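Long-range contacts in hydrolase (Thermus thermophilus, PDB 1UFO), which has the alpha/beta hydrolase fold and probably acts as a hydrolase on a substrate not yet established: residues H31-S36 with P60-R65; H39-L44 with L54-A59; E79-V84 with G112-F117; A134-G139 with A215-T220. One frame throughout, in Å; residues are numbered along the deposited sequence.

Contact 1 of 4, residues H31-S36 with P60-R65; sequences HGLQGS and PRHGER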
loop_
_atom_site.group_PDB
_atom_site.type_symbol
_atom_site.label_atom_id
_atom_site.label_comp_id
_atom_site.label_asym_id
_atom_site.label_seq_id
_atom_site.Cartn_x
_atom_site.Cartn_y
_atom_site.Cartn_z
ATOM N N HIS A 31 -10.457 -16.758 -6.987
ATOM C CA HIS A 31 -11.572 -15.852 -7.064
ATOM C C HIS A 31 -12.460 -15.937 -5.812
ATOM O O HIS A 31 -12.258 -16.814 -4.960
ATOM C CB HIS A 31 -12.358 -16.169 -8.380
ATOM C CG HIS A 31 -13.107 -17.470 -8.361
ATOM N ND1 HIS A 31 -14.241 -17.669 -7.597
ATOM C CD2 HIS A 31 -12.861 -18.648 -9.012
ATOM C CE1 HIS A 31 -14.700 -18.903 -7.817
ATOM N NE2 HIS A 31 -13.882 -19.511 -8.691
ATOM N N GLY A 32 -13.497 -15.071 -5.773
ATOM C CA GLY A 32 -14.374 -15.076 -4.609
ATOM C C GLY A 32 -15.722 -15.721 -4.853
ATOM O O GLY A 32 -15.945 -16.245 -5.946
ATOM N N LEU A 33 -16.596 -15.660 -3.845
ATOM C CA LEU A 33 -17.904 -16.285 -3.971
ATOM C C LEU A 33 -18.649 -15.635 -5.088
ATOM O O LEU A 33 -18.600 -14.394 -5.279
ATOM C CB LEU A 33 -18.632 -16.133 -2.615
ATOM C CG LEU A 33 -19.844 -16.991 -2.484
ATOM C CD1 LEU A 33 -19.455 -18.472 -2.531
ATOM C CD2 LEU A 33 -20.460 -16.676 -1.116
ATOM N N GLN A 34 -19.336 -16.506 -5.841
ATOM C CA GLN A 34 -20.079 -16.160 -7.056
ATOM C C GLN A 34 -19.198 -15.662 -8.219
ATOM O O GLN A 34 -19.723 -15.188 -9.230
ATOM C CB GLN A 34 -21.156 -15.125 -6.770
ATOM C CG GLN A 34 -21.926 -15.344 -5.451
ATOM C CD GLN A 34 -22.760 -16.632 -5.364
ATOM O OE1 GLN A 34 -23.219 -16.975 -4.259
ATOM N NE2 GLN A 34 -22.982 -17.349 -6.505
ATOM N N GLY A 35 -17.868 -15.768 -8.084
ATOM C CA GLY A 35 -16.992 -15.315 -9.146
ATOM C C GLY A 35 -16.534 -16.445 -10.025
ATOM O O GLY A 35 -17.182 -17.513 -10.071
ATOM N N SER A 36 -15.394 -16.231 -10.728
ATOM C CA SER A 36 -14.917 -17.257 -11.649
ATOM C C SER A 36 -13.443 -16.969 -11.969
ATOM O O SER A 36 -12.932 -15.866 -11.630
ATOM C CB SER A 36 -15.684 -17.141 -12.980
ATOM O OG SER A 36 -15.430 -15.860 -13.568
ATOM N N PRO A 60 -14.986 -25.051 -6.613
ATOM C CA PRO A 60 -16.128 -25.988 -6.702
ATOM C C PRO A 60 -17.405 -25.180 -6.754
ATOM O O PRO A 60 -17.560 -24.131 -6.087
ATOM C CB PRO A 60 -16.027 -26.782 -5.411
ATOM C CG PRO A 60 -14.595 -26.791 -5.086
ATOM C CD PRO A 60 -14.085 -25.373 -5.493
ATOM N N ARG A 61 -18.369 -25.640 -7.558
ATOM C CA ARG A 61 -19.660 -25.018 -7.746
ATOM C C ARG A 61 -19.705 -23.663 -8.475
ATOM O O ARG A 61 -20.769 -23.037 -8.582
ATOM C CB ARG A 61 -20.374 -24.825 -6.396
ATOM C CG ARG A 61 -20.633 -26.073 -5.689
ATOM C CD ARG A 61 -21.428 -25.832 -4.405
ATOM N NE ARG A 61 -22.770 -25.291 -4.595
ATOM C CZ ARG A 61 -23.634 -25.247 -3.585
ATOM N NH1 ARG A 61 -23.220 -25.699 -2.405
ATOM N NH2 ARG A 61 -24.892 -24.801 -3.745
ATOM N N HIS A 62 -18.582 -23.211 -9.028
ATOM C CA HIS A 62 -18.496 -21.954 -9.678
ATOM C C HIS A 62 -18.022 -22.078 -11.145
ATOM O O HIS A 62 -17.432 -23.092 -11.540
ATOM C CB HIS A 62 -17.431 -21.093 -8.942
ATOM C CG HIS A 62 -17.898 -20.582 -7.620
ATOM N ND1 HIS A 62 -18.062 -21.391 -6.515
ATOM C CD2 HIS A 62 -18.283 -19.328 -7.249
ATOM C CE1 HIS A 62 -18.536 -20.648 -5.513
ATOM N NE2 HIS A 62 -18.674 -19.405 -5.941
ATOM N N GLY A 63 -18.310 -21.046 -11.910
ATOM C CA GLY A 63 -17.827 -20.952 -13.263
ATOM C C GLY A 63 -18.330 -22.074 -14.162
ATOM O O GLY A 63 -19.572 -22.282 -14.345
ATOM N N GLU A 64 -17.391 -22.830 -14.688
ATOM C CA GLU A 64 -17.749 -23.940 -15.590
ATOM C C GLU A 64 -18.096 -25.190 -14.874
ATOM O O GLU A 64 -18.585 -26.157 -15.506
ATOM C CB GLU A 64 -16.648 -24.228 -16.617
ATOM C CG GLU A 64 -16.349 -23.001 -17.458
ATOM C CD GLU A 64 -15.385 -23.221 -18.629
ATOM O OE1 GLU A 64 -14.161 -22.996 -18.474
ATOM O OE2 GLU A 64 -15.914 -23.587 -19.744
ATOM N N ARG A 65 -17.932 -25.215 -13.553
ATOM C CA ARG A 65 -18.210 -26.427 -12.769
ATOM C C ARG A 65 -19.664 -26.587 -12.383
ATOM O O ARG A 65 -20.364 -25.643 -12.341
ATOM C CB ARG A 65 -17.311 -26.388 -11.514
ATOM C CG ARG A 65 -15.850 -26.345 -11.927
ATOM C CD ARG A 65 -14.870 -26.280 -10.751
ATOM N NE ARG A 65 -14.921 -27.499 -9.924
ATOM C CZ ARG A 65 -14.042 -27.743 -8.945
ATOM N NH1 ARG A 65 -13.083 -26.852 -8.681
ATOM N NH2 ARG A 65 -14.076 -28.861 -8.227
HETATM O O HOH W 1 -19.483 -18.633 -10.813
#
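H62 pushes its imidazole into the loop H31-S36, and this loop buries it more than any other residue of P60-R65. Its CG lies anti to its carbonyl carbon (chi1 -74°), which turns the ring toward the loop. The backbone N of Q34 donates to NE2 of H62 at 3.0 Å. The donor lies in the ring plane, but the N-H is bent, at 146°. On the other nitrogen the bond is straighter: ND1 of H62 donates to O of P60 at 2.8 Å, again with the partner in the H62 ring plane. The two bonds fix the rotation of the ring. Around the same edge lie CD1 of L33, 3.6 Å from NE2 of H62, and O of G35. The ring of H31 meets H62 obliquely, with planes at 48° and CE1 of H31 3.6 Å from CG of H62. ND1 of H31 donates to O of G32, which also takes N of G35 from the opposite face of its plane. A water bridges O of G35 and N of G63. In place of H62, an alanine would probably leave N of Q34 without this acceptor and open a gap beside H31 and L33. The HGxxG loop follows a strand and resembles the oxyanion-hole loop of related hydrolases. The pattern fits a neutral H62 with its proton on ND1, leaving NE2 to accept from Q34 N and join the loops.

Contact 2 of 4, residues H39-L44 with L54-A59; sequences HILALL and LLAFDA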
loop_
_atom_site.group_PDB
_atom_site.type_symbol
_atom_site.label_atom_id
_atom_site.label_comp_id
_atom_site.label_asym_id
_atom_site.label_seq_id
_atom_site.Cartn_x
_atom_site.Cartn_y
_atom_site.Cartn_z
ATOM N N HIS A 39 -13.027 -13.840 -14.126
ATOM C CA HIS A 39 -13.254 -12.573 -13.416
ATOM C C HIS A 39 -12.013 -12.163 -12.600
ATOM O O HIS A 39 -11.573 -11.028 -12.692
ATOM C CB HIS A 39 -14.450 -12.727 -12.467
ATOM C CG HIS A 39 -14.837 -11.443 -11.821
ATOM N ND1 HIS A 39 -15.035 -11.330 -10.462
ATOM C CD2 HIS A 39 -15.049 -10.213 -12.349
ATOM C CE1 HIS A 39 -15.371 -10.076 -10.183
ATOM N NE2 HIS A 39 -15.390 -9.369 -11.310
ATOM N N ILE A 40 -11.454 -13.097 -11.826
ATOM C CA ILE A 40 -10.314 -12.661 -10.979
ATOM C C ILE A 40 -9.082 -12.280 -11.850
ATOM O O ILE A 40 -8.422 -11.268 -11.559
ATOM C CB ILE A 40 -9.991 -13.760 -9.904
ATOM C CG1 ILE A 40 -8.891 -13.253 -8.960
ATOM C CG2 ILE A 40 -9.468 -15.030 -10.552
ATOM C CD1 ILE A 40 -9.389 -12.138 -8.125
ATOM N N LEU A 41 -8.814 -12.962 -12.975
ATOM C CA LEU A 41 -7.646 -12.555 -13.780
ATOM C C LEU A 41 -7.899 -11.163 -14.433
ATOM O O LEU A 41 -6.966 -10.372 -14.559
ATOM C CB LEU A 41 -7.327 -13.587 -14.847
ATOM C CG LEU A 41 -6.839 -14.909 -14.192
ATOM C CD1 LEU A 41 -6.255 -15.741 -15.346
ATOM C CD2 LEU A 41 -5.790 -14.712 -13.092
ATOM N N ALA A 42 -9.159 -10.866 -14.787
ATOM C CA ALA A 42 -9.453 -9.583 -15.399
ATOM C C ALA A 42 -9.260 -8.408 -14.422
ATOM O O ALA A 42 -9.081 -7.299 -14.878
ATOM C CB ALA A 42 -10.918 -9.569 -15.900
ATOM N N LEU A 43 -9.298 -8.725 -13.125
ATOM C CA LEU A 43 -9.124 -7.656 -12.100
ATOM C C LEU A 43 -7.622 -7.467 -11.779
ATOM O O LEU A 43 -7.314 -6.661 -10.842
ATOM C CB LEU A 43 -9.912 -8.098 -10.823
ATOM C CG LEU A 43 -11.461 -8.090 -10.998
ATOM C CD1 LEU A 43 -12.087 -8.890 -9.865
ATOM C CD2 LEU A 43 -11.989 -6.679 -11.129
ATOM N N LEU A 44 -6.717 -8.144 -12.467
ATOM C CA LEU A 44 -5.279 -7.970 -12.235
ATOM C C LEU A 44 -4.620 -7.373 -13.502
ATOM O O LEU A 44 -3.695 -7.934 -14.059
ATOM C CB LEU A 44 -4.606 -9.292 -11.851
ATOM C CG LEU A 44 -5.241 -9.938 -10.601
ATOM C CD1 LEU A 44 -4.707 -11.323 -10.347
ATOM C CD2 LEU A 44 -5.013 -9.114 -9.342
ATOM N N LEU A 54 0.018 -15.628 -14.971
ATOM C CA LEU A 54 -1.185 -15.762 -14.108
ATOM C C LEU A 54 -1.890 -17.048 -14.363
ATOM O O LEU A 54 -2.120 -17.441 -15.517
ATOM C CB LEU A 54 -2.178 -14.677 -14.406
ATOM C CG LEU A 54 -1.565 -13.269 -14.520
ATOM C CD1 LEU A 54 -2.751 -12.264 -14.884
ATOM C CD2 LEU A 54 -0.868 -12.864 -13.218
ATOM N N LEU A 55 -2.306 -17.680 -13.284
ATOM C CA LEU A 55 -3.099 -18.917 -13.323
ATOM C C LEU A 55 -4.358 -18.751 -12.457
ATOM O O LEU A 55 -4.246 -18.211 -11.394
ATOM C CB LEU A 55 -2.323 -20.071 -12.679
ATOM C CG LEU A 55 -0.983 -20.373 -13.348
ATOM C CD1 LEU A 55 -0.253 -21.527 -12.563
ATOM C CD2 LEU A 55 -1.191 -20.913 -14.746
ATOM N N ALA A 56 -5.505 -19.249 -12.917
ATOM C CA ALA A 56 -6.729 -19.215 -12.094
ATOM C C ALA A 56 -7.597 -20.374 -12.509
ATOM O O ALA A 56 -7.618 -20.748 -13.691
ATOM C CB ALA A 56 -7.461 -17.900 -12.337
ATOM N N PHE A 57 -8.280 -20.986 -11.553
ATOM C CA PHE A 57 -9.208 -22.030 -11.925
ATOM C C PHE A 57 -10.487 -21.799 -11.157
ATOM O O PHE A 57 -10.505 -21.032 -10.166
ATOM C CB PHE A 57 -8.629 -23.417 -11.663
ATOM C CG PHE A 57 -8.334 -23.724 -10.191
ATOM C CD1 PHE A 57 -9.268 -24.445 -9.422
ATOM C CD2 PHE A 57 -7.138 -23.268 -9.580
ATOM C CE1 PHE A 57 -9.002 -24.727 -8.042
ATOM C CE2 PHE A 57 -6.859 -23.549 -8.215
ATOM C CZ PHE A 57 -7.802 -24.284 -7.455
ATOM N N ASP A 58 -11.588 -22.416 -11.629
ATOM C CA ASP A 58 -12.863 -22.225 -10.955
ATOM C C ASP A 58 -12.970 -23.048 -9.668
ATOM O O ASP A 58 -12.576 -24.209 -9.624
ATOM C CB ASP A 58 -14.013 -22.664 -11.884
ATOM C CG ASP A 58 -14.222 -21.733 -13.045
ATOM O OD1 ASP A 58 -14.555 -22.231 -14.167
ATOM O OD2 ASP A 58 -14.066 -20.516 -12.861
ATOM N N ALA A 59 -13.543 -22.435 -8.646
ATOM C CA ALA A 59 -13.746 -23.152 -7.374
ATOM C C ALA A 59 -14.904 -24.123 -7.524
ATOM O O ALA A 59 -15.691 -24.022 -8.447
ATOM C CB ALA A 59 -14.090 -22.108 -6.275
#
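L41 and L54 run alongside each other with their ends in opposite senses, and A56 meets the fork of L41. The branch of L41 does most of the touching. Its CG sits 3.6 Å from CB of A56, and both methyls also reach that carbon, CD2 at 3.7 Å and CD1 at 3.9 Å. CD2 then extends along the strand to CB of L54, at 3.8 Å. This placement follows from CG of L41 lying anti to its carbonyl carbon (chi1 -67°), which aims the fork at the strand. I40 takes a smaller share. Its CG2 meets CB of A56 at 3.9 Å, while its CG1 arm leads away, and CD1 meets L219. A56 is thus touched by two successive helix residues, and its small methyl is consistent with the close approach of helix and strand. L55 points away to the other face of the sheet, where helix 77-103 lies, and L54 and A56 face helix 37-42. No hydrogen bond crosses the contact, so it is held by apolar packing alone. Helix 37-42 connects strands 25-30 and 52-56, which lie side by side and parallel. The arrangement is that of a beta-alpha-beta unit, the building block of the alpha/beta hydrolase sheet.

Contact 3 of 4, residues E79-V84 with G112-F117; sequences EEVYRV and GSLGAF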
loop_
_atom_site.group_PDB
_atom_site.type_symbol
_atom_site.label_atom_id
_atom_site.label_comp_id
_atom_site.label_asym_id
_atom_site.label_seq_id
_atom_site.Cartn_x
_atom_site.Cartn_y
_atom_site.Cartn_z
ATOM N N GLU A 79 -22.357 -23.068 5.793
ATOM C CA GLU A 79 -21.771 -24.391 5.696
ATOM C C GLU A 79 -21.283 -24.663 4.264
ATOM O O GLU A 79 -20.175 -25.166 4.050
ATOM C CB GLU A 79 -22.846 -25.421 6.052
ATOM C CG GLU A 79 -22.380 -26.827 6.039
ATOM C CD GLU A 79 -23.458 -27.774 6.529
ATOM O OE1 GLU A 79 -23.223 -28.314 7.581
ATOM O OE2 GLU A 79 -24.472 -27.950 5.840
ATOM N N GLU A 80 -22.155 -24.373 3.306
ATOM C CA GLU A 80 -21.814 -24.642 1.909
ATOM C C GLU A 80 -20.691 -23.719 1.378
ATOM O O GLU A 80 -19.803 -24.152 0.582
ATOM C CB GLU A 80 -23.089 -24.523 1.066
ATOM C CG GLU A 80 -23.949 -25.779 1.362
ATOM C CD GLU A 80 -25.292 -25.813 0.625
ATOM O OE1 GLU A 80 -26.135 -26.647 1.077
ATOM O OE2 GLU A 80 -25.497 -25.049 -0.349
ATOM N N VAL A 81 -20.674 -22.489 1.865
ATOM C CA VAL A 81 -19.628 -21.542 1.428
ATOM C C VAL A 81 -18.279 -22.066 1.920
ATOM O O VAL A 81 -17.302 -22.122 1.135
ATOM C CB VAL A 81 -19.909 -20.138 2.023
ATOM C CG1 VAL A 81 -18.634 -19.246 1.933
ATOM C CG2 VAL A 81 -21.017 -19.468 1.250
ATOM N N TYR A 82 -18.174 -22.499 3.179
ATOM C CA TYR A 82 -16.847 -22.943 3.614
ATOM C C TYR A 82 -16.449 -24.336 3.157
ATOM O O TYR A 82 -15.242 -24.680 3.128
ATOM C CB TYR A 82 -16.666 -22.744 5.117
ATOM C CG TYR A 82 -16.561 -21.268 5.415
ATOM C CD1 TYR A 82 -17.595 -20.576 6.029
ATOM C CD2 TYR A 82 -15.462 -20.543 4.974
ATOM C CE1 TYR A 82 -17.538 -19.208 6.205
ATOM C CE2 TYR A 82 -15.398 -19.126 5.103
ATOM C CZ TYR A 82 -16.452 -18.469 5.721
ATOM O OH TYR A 82 -16.440 -17.091 5.667
ATOM N N ARG A 83 -17.437 -25.145 2.749
ATOM C CA ARG A 83 -17.073 -26.429 2.121
ATOM C C ARG A 83 -16.487 -26.105 0.714
ATOM O O ARG A 83 -15.478 -26.721 0.289
ATOM C CB ARG A 83 -18.329 -27.309 2.070
ATOM C CG ARG A 83 -18.141 -28.580 1.220
ATOM C CD ARG A 83 -16.825 -29.351 1.547
ATOM N NE ARG A 83 -16.682 -29.697 2.968
ATOM C CZ ARG A 83 -15.575 -30.186 3.524
ATOM N NH1 ARG A 83 -15.529 -30.484 4.824
ATOM N NH2 ARG A 83 -14.460 -30.410 2.798
ATOM N N VAL A 84 -17.083 -25.157 -0.010
ATOM C CA VAL A 84 -16.441 -24.686 -1.303
ATOM C C VAL A 84 -14.989 -24.200 -0.963
ATOM O O VAL A 84 -14.044 -24.593 -1.672
ATOM C CB VAL A 84 -17.164 -23.487 -1.890
ATOM C CG1 VAL A 84 -16.303 -22.831 -3.070
ATOM C CG2 VAL A 84 -18.545 -23.926 -2.514
ATOM N N GLY A 112 -9.195 -13.189 -3.772
ATOM C CA GLY A 112 -10.167 -12.107 -3.578
ATOM C C GLY A 112 -11.357 -12.607 -2.786
ATOM O O GLY A 112 -11.943 -13.616 -3.132
ATOM N N SER A 113 -11.636 -11.959 -1.649
ATOM C CA SER A 113 -12.791 -12.308 -0.790
ATOM C C SER A 113 -12.641 -13.779 -0.328
ATOM O O SER A 113 -11.714 -14.105 0.421
ATOM C CB SER A 113 -14.084 -11.977 -1.588
ATOM O OG SER A 113 -15.205 -11.970 -0.735
ATOM N N LEU A 114 -13.535 -14.720 -0.696
ATOM C CA LEU A 114 -13.399 -16.084 -0.210
ATOM C C LEU A 114 -12.037 -16.612 -0.637
ATOM O O LEU A 114 -11.431 -17.391 0.088
ATOM C CB LEU A 114 -14.540 -16.943 -0.760
ATOM C CG LEU A 114 -14.561 -18.334 -0.139
ATOM C CD1 LEU A 114 -14.937 -18.309 1.342
ATOM C CD2 LEU A 114 -15.529 -19.209 -0.963
ATOM N N GLY A 115 -11.541 -16.196 -1.785
ATOM C CA GLY A 115 -10.207 -16.645 -2.223
ATOM C C GLY A 115 -9.075 -16.152 -1.288
ATOM O O GLY A 115 -8.075 -16.845 -1.140
ATOM N N ALA A 116 -9.289 -14.993 -0.630
ATOM C CA ALA A 116 -8.295 -14.483 0.318
ATOM C C ALA A 116 -8.324 -15.388 1.555
ATOM O O ALA A 116 -7.264 -15.699 2.160
ATOM C CB ALA A 116 -8.643 -13.043 0.703
ATOM N N PHE A 117 -9.535 -15.845 1.940
ATOM C CA PHE A 117 -9.621 -16.738 3.093
ATOM C C PHE A 117 -8.949 -18.069 2.759
ATOM O O PHE A 117 -8.292 -18.655 3.614
ATOM C CB PHE A 117 -11.122 -16.973 3.449
ATOM C CG PHE A 117 -11.285 -17.864 4.641
ATOM C CD1 PHE A 117 -11.026 -17.374 5.928
ATOM C CD2 PHE A 117 -11.703 -19.201 4.479
ATOM C CE1 PHE A 117 -11.168 -18.188 7.043
ATOM C CE2 PHE A 117 -11.881 -20.020 5.592
ATOM C CZ PHE A 117 -11.600 -19.511 6.884
#
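The carbonyl O of S113 takes two backbone N-H groups, A116 N at 2.8 Å and F117 N at 3.2 Å. This starts the helix whose L114 and F117 pack against helix 77-103. The rings of Y82 and F117 form an offset edge-to-face pair. The CE2 edge of Y82 points at one face of F117, with planes at 67° and centroids 5.2 Å apart. F117 reaches this place because its CG lies anti to the backbone N (chi1 -179°), which extends the ring away from its own helix. L114 is the wedge between the helices. Its CD1 touches CG1 of V81 and CE2 of Y82, both at 3.9 Å, while its CD2 leans toward V84. Within its own helix, V81 sets CG1 over one face of the Y82 ring. The tyrosine is also anchored at its far end, where OH bonds N of M142, and L158 of helix 153-160 packs on both rings. With an alanine in place of Y82, one face of F117 would probably lose its ring edge, CD1 of L114 one contact, and N of M142 the hydroxyl. S113 is at the sharp turn between strand 107-112 and helix 114-124, and its OG bonds H217 NE2. Strand, strained turn and helix fit the nucleophile elbow of alpha/beta hydrolases, with S113 as the probable nucleophile.

Contact 4 of 4, residues A134-G139 with A215-T220; sequences AFIGSG and AGHTLT
Strand 132-135 gives way to a left-handed backbone at I136 (phi 41°), whose CA lies 6.0 Å from CA of H217, the centre of an inverse gamma turn. The side chains of I136 and H217 run nearly perpendicular. CD1 of I136 stands over the centre of the imidazole, 3.9 Å from the ring centroid and only 6° off the normal, a CH-pi contact. It gets there because CG1 lies between the backbone N and the carbonyl carbon (chi1 69°) and the chain then runs straight on to CD1. The other branch, CG2, comes 3.4 Å from O of T218. The carbonyl O of I136 also approaches CE1 of H217, the carbon between the two ring nitrogens, at 3.2 Å. L219 makes a second CH-pi contact. Its fork lies on one face of the F135 phenyl, with CD1 3.7 Å from the ring centroid and CG 3.5 Å from CD2 of F135. M223 of helix 221-236 packs on F135 and I136 as well. No hydrogen bond crosses between the two segments. The polar ends of H217 are held from outside: ND1 bonds OD1 of D183, and NE2 bonds OG of S113. The geometry of S113, H217 and D183 fits a Ser-His-Asp triad, which is probably catalytic. H217 sits on the loop after the last strand, where alpha/beta hydrolases carry the catalytic histidine.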
loop_
_atom_site.group_PDB
_atom_site.type_symbol
_atom_site.label_atom_id
_atom_site.label_comp_id
_atom_site.label_asym_id
_atom_site.label_seq_id
_atom_site.Cartn_x
_atom_site.Cartn_y
_atom_site.Cartn_z
ATOM N N ALA A 134 -3.937 -10.644 -0.328
ATOM C CA ALA A 134 -5.270 -10.984 0.147
ATOM C C ALA A 134 -6.114 -9.728 -0.085
ATOM O O ALA A 134 -6.049 -8.737 0.656
ATOM C CB ALA A 134 -5.193 -11.335 1.685
ATOM N N PHE A 135 -6.921 -9.796 -1.168
ATOM C CA PHE A 135 -7.746 -8.675 -1.523
ATOM C C PHE A 135 -9.145 -8.823 -0.916
ATOM O O PHE A 135 -9.696 -9.905 -0.918
ATOM C CB PHE A 135 -7.969 -8.641 -3.024
ATOM C CG PHE A 135 -6.762 -8.321 -3.826
ATOM C CD1 PHE A 135 -5.972 -9.350 -4.386
ATOM C CD2 PHE A 135 -6.428 -6.972 -4.130
ATOM C CE1 PHE A 135 -4.900 -9.050 -5.218
ATOM C CE2 PHE A 135 -5.366 -6.671 -4.956
ATOM C CZ PHE A 135 -4.575 -7.709 -5.523
ATOM N N ILE A 136 -9.651 -7.715 -0.378
ATOM C CA ILE A 136 -11.027 -7.616 0.155
ATOM C C ILE A 136 -11.499 -8.830 0.962
ATOM O O ILE A 136 -12.600 -9.338 0.799
ATOM C CB ILE A 136 -12.040 -7.246 -1.022
ATOM C CG1 ILE A 136 -12.213 -8.412 -2.032
ATOM C CG2 ILE A 136 -11.511 -5.932 -1.706
ATOM C CD1 ILE A 136 -13.271 -7.932 -3.164
ATOM N N GLY A 137 -10.645 -9.231 1.889
ATOM C CA GLY A 137 -10.917 -10.433 2.646
ATOM C C GLY A 137 -10.400 -10.454 4.058
ATOM O O GLY A 137 -10.019 -9.423 4.616
ATOM N N SER A 138 -10.343 -11.671 4.596
ATOM C CA SER A 138 -10.008 -11.866 5.998
ATOM C C SER A 138 -9.551 -13.289 6.264
ATOM O O SER A 138 -9.833 -14.209 5.449
ATOM C CB SER A 138 -11.286 -11.567 6.791
ATOM O OG SER A 138 -11.168 -11.955 8.164
ATOM N N GLY A 139 -8.805 -13.438 7.355
ATOM C CA GLY A 139 -8.298 -14.725 7.826
ATOM C C GLY A 139 -9.232 -15.435 8.820
ATOM O O GLY A 139 -8.872 -16.473 9.357
ATOM N N ALA A 215 -13.454 2.989 -0.899
ATOM C CA ALA A 215 -13.722 1.780 -1.685
ATOM C C ALA A 215 -14.505 0.791 -0.853
ATOM O O ALA A 215 -14.463 0.812 0.385
ATOM C CB ALA A 215 -12.398 1.139 -2.142
ATOM N N GLY A 216 -15.245 -0.086 -1.529
ATOM C CA GLY A 216 -16.060 -1.109 -0.876
ATOM C C GLY A 216 -15.493 -2.479 -1.179
ATOM O O GLY A 216 -14.263 -2.661 -1.286
ATOM N N HIS A 217 -16.395 -3.424 -1.360
ATOM C CA HIS A 217 -16.035 -4.826 -1.634
ATOM C C HIS A 217 -15.815 -5.136 -3.141
ATOM O O HIS A 217 -16.547 -5.925 -3.824
ATOM C CB HIS A 217 -17.132 -5.729 -0.979
ATOM C CG HIS A 217 -16.701 -7.139 -0.888
ATOM N ND1 HIS A 217 -15.757 -7.550 0.010
ATOM C CD2 HIS A 217 -17.085 -8.231 -1.585
ATOM C CE1 HIS A 217 -15.596 -8.871 -0.121
ATOM N NE2 HIS A 217 -16.394 -9.309 -1.072
ATOM N N THR A 218 -14.798 -4.461 -3.675
ATOM C CA THR A 218 -14.353 -4.655 -5.048
ATOM C C THR A 218 -12.827 -4.539 -5.107
ATOM O O THR A 218 -12.213 -3.829 -4.341
ATOM C CB THR A 218 -14.950 -3.644 -6.070
ATOM O OG1 THR A 218 -14.403 -2.361 -5.834
ATOM C CG2 THR A 218 -16.451 -3.554 -5.880
ATOM N N LEU A 219 -12.250 -5.250 -6.079
ATOM C CA LEU A 219 -10.801 -5.274 -6.246
ATOM C C LEU A 219 -10.557 -4.143 -7.224
ATOM O O LEU A 219 -10.709 -4.268 -8.429
ATOM C CB LEU A 219 -10.383 -6.651 -6.804
ATOM C CG LEU A 219 -8.869 -6.992 -6.620
ATOM C CD1 LEU A 219 -8.612 -8.465 -6.900
ATOM C CD2 LEU A 219 -7.981 -6.123 -7.460
ATOM N N THR A 220 -10.186 -2.978 -6.698
ATOM C CA THR A 220 -10.033 -1.766 -7.548
ATOM C C THR A 220 -8.723 -1.745 -8.298
ATOM O O THR A 220 -7.737 -2.391 -7.908
ATOM C CB THR A 220 -10.042 -0.457 -6.717
ATOM O OG1 THR A 220 -8.876 -0.464 -5.866
ATOM C CG2 THR A 220 -11.259 -0.395 -5.857
#

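In the fold
Contact 2 lies between the two ends of contact 1 along the chain; contacts 3 and 4 follow in turn. Contacts 2 and 4 reach the same mixed sheet, contact 3 joins helices 77-103 and 114-124, and contact 1 lies in the loops after two strands. Contacts 1 and 2 are centred about 10 Å apart and join through H31 with A59 and R65 with D58. Contact 1 is also about 10 Å from contact 3, linked by the R61-E80 salt bridge. Contacts 1 and 4 do not touch, with centres about 17 Å apart. Contacts 3 and 4, about 13 Å apart, meet at S113 and H217, the probable active site, with the G32 loop of contact 1 beside it.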